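Local coordinates for glucose-binding protein (Thermus thermophilus HB27, PDB 2B3F), which binds galactose or glucose and probably delivers the sugar to a binding-protein-dependent transport system, at residues S223-V228 with A246-T251. Residues are numbered along the deposited sequence; the frame is centred on the assembly and turned at random.
Sequences SWQQAV and AGYMTT
Gln225 and Tyr248 face each other where the opening turns of helix 224-233 meet helix 244-252, the local axes passing 10.9 Å apart at a crossing angle of -66°. That gap is spanned chiefly by the phenol of Tyr248, whose CG stands anti to the backbone N; this chi1 of 173° extends the ring toward helix 224-233, where Gln225 and Val228 meet it. One face of the ring receives the aliphatic part of Gln225: Gln225 CG lies 4.2 Å from the centroid of the Tyr248 ring and 12° off the normal, a CH-pi contact. Val228 comes from another direction, its CG1 at the ring edge 4.0 Å from Tyr248 CD2; the same methyl also touches Met249 CG at 3.9 Å. Trp224 meets the root of the tyrosine, CH2 packing 3.7 Å from Tyr248 CB. Ser223 starts the helix with a capping box: its OG accepts from Gln226 N at 3.0 Å, and Gln226 OE1 accepts from Ser223 N on a lone pair in the carbonyl plane. Polar ends are satisfied elsewhere: Tyr248 OH by Asp229, Gln225 NE2 by Asp12, Trp224 NE1 by the galactose-binding Glu13. With an alanine at Tyr248, Gln225 CG and Val228 CG1 would probably lose the ring they lie against, and Asp229 its phenolic partner. Thus an apolar interface joins the two helices and includes Trp224, which itself touches the bound galactose, consistent with second-shell support of the sugar pocket by Tyr248.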
# COMPACT_ATOMS: atom_id res chain seq x y z
N SER A 223 2.64 -13.23 8.50
CA SER A 223 2.66 -11.80 8.24
C SER A 223 3.38 -11.46 6.93
O SER A 223 4.13 -12.26 6.37
CB SER A 223 3.36 -11.08 9.40
OG SER A 223 4.73 -11.35 9.35
N TRP A 224 3.21 -10.21 6.44
CA TRP A 224 3.96 -9.81 5.27
C TRP A 224 5.46 -9.86 5.52
O TRP A 224 6.18 -10.26 4.62
CB TRP A 224 3.51 -8.44 4.74
CG TRP A 224 3.93 -7.24 5.54
CD1 TRP A 224 3.20 -6.57 6.47
CD2 TRP A 224 5.18 -6.54 5.46
NE1 TRP A 224 3.90 -5.49 6.96
CE2 TRP A 224 5.14 -5.48 6.37
CE3 TRP A 224 6.35 -6.74 4.71
CZ2 TRP A 224 6.21 -4.60 6.55
CZ3 TRP A 224 7.42 -5.89 4.91
CH2 TRP A 224 7.33 -4.83 5.81
N GLN A 225 5.91 -9.51 6.72
CA GLN A 225 7.34 -9.56 7.04
C GLN A 225 7.87 -11.00 6.99
O GLN A 225 8.93 -11.26 6.46
CB GLN A 225 7.63 -8.97 8.40
CG GLN A 225 7.28 -7.47 8.55
CD GLN A 225 5.92 -7.22 9.15
OE1 GLN A 225 4.96 -7.98 8.91
NE2 GLN A 225 5.82 -6.16 9.96
N GLN A 226 7.08 -11.93 7.52
CA GLN A 226 7.48 -13.35 7.47
C GLN A 226 7.59 -13.88 6.05
O GLN A 226 8.45 -14.71 5.75
CB GLN A 226 6.50 -14.21 8.27
CG GLN A 226 6.68 -14.05 9.75
CD GLN A 226 5.77 -14.92 10.55
OE1 GLN A 226 4.54 -14.87 10.41
NE2 GLN A 226 6.35 -15.74 11.43
N ALA A 227 6.72 -13.42 5.16
CA ALA A 227 6.81 -13.80 3.76
C ALA A 227 8.10 -13.20 3.11
O ALA A 227 8.78 -13.86 2.33
CB ALA A 227 5.57 -13.36 3.01
N VAL A 228 8.43 -11.94 3.42
CA VAL A 228 9.69 -11.38 2.96
C VAL A 228 10.86 -12.20 3.48
O VAL A 228 11.80 -12.48 2.74
CB VAL A 228 9.85 -9.87 3.36
CG1 VAL A 228 11.25 -9.36 2.99
CG2 VAL A 228 8.78 -9.04 2.66
N ALA A 246 11.17 -2.87 1.26
CA ALA A 246 12.51 -2.30 1.18
C ALA A 246 12.90 -1.66 2.51
O ALA A 246 14.02 -1.86 2.99
CB ALA A 246 12.63 -1.30 0.02
N GLY A 247 11.98 -0.92 3.14
CA GLY A 247 12.22 -0.34 4.46
C GLY A 247 12.55 -1.41 5.48
O GLY A 247 13.47 -1.27 6.26
N TYR A 248 11.78 -2.50 5.47
CA TYR A 248 12.04 -3.60 6.42
C TYR A 248 13.44 -4.18 6.22
O TYR A 248 14.22 -4.29 7.16
CB TYR A 248 10.98 -4.68 6.23
CG TYR A 248 11.20 -5.95 7.00
CD1 TYR A 248 11.19 -5.96 8.39
CD2 TYR A 248 11.39 -7.15 6.33
CE1 TYR A 248 11.40 -7.18 9.10
CE2 TYR A 248 11.58 -8.34 7.04
CZ TYR A 248 11.57 -8.34 8.40
OH TYR A 248 11.77 -9.54 9.09
N MET A 249 13.76 -4.51 4.98
CA MET A 249 15.04 -5.13 4.68
C MET A 249 16.25 -4.23 4.99
O MET A 249 17.32 -4.74 5.34
CB MET A 249 15.04 -5.62 3.22
CG MET A 249 14.19 -6.86 3.01
SD MET A 249 14.36 -7.63 1.41
CE MET A 249 13.32 -6.55 0.42
N THR A 250 16.11 -2.91 4.85
CA THR A 250 17.22 -2.00 5.12
C THR A 250 17.20 -1.52 6.54
O THR A 250 18.18 -1.69 7.25
CB THR A 250 17.23 -0.77 4.16
OG1 THR A 250 15.98 -0.07 4.25
CG2 THR A 250 17.47 -1.20 2.73
N THR A 251 16.10 -0.92 6.99
CA THR A 251 16.03 -0.36 8.33
C THR A 251 16.13 -1.42 9.43
O THR A 251 16.82 -1.23 10.42
CB THR A 251 14.76 0.51 8.49
OG1 THR A 251 14.83 1.59 7.56
CG2 THR A 251 14.59 1.08 9.89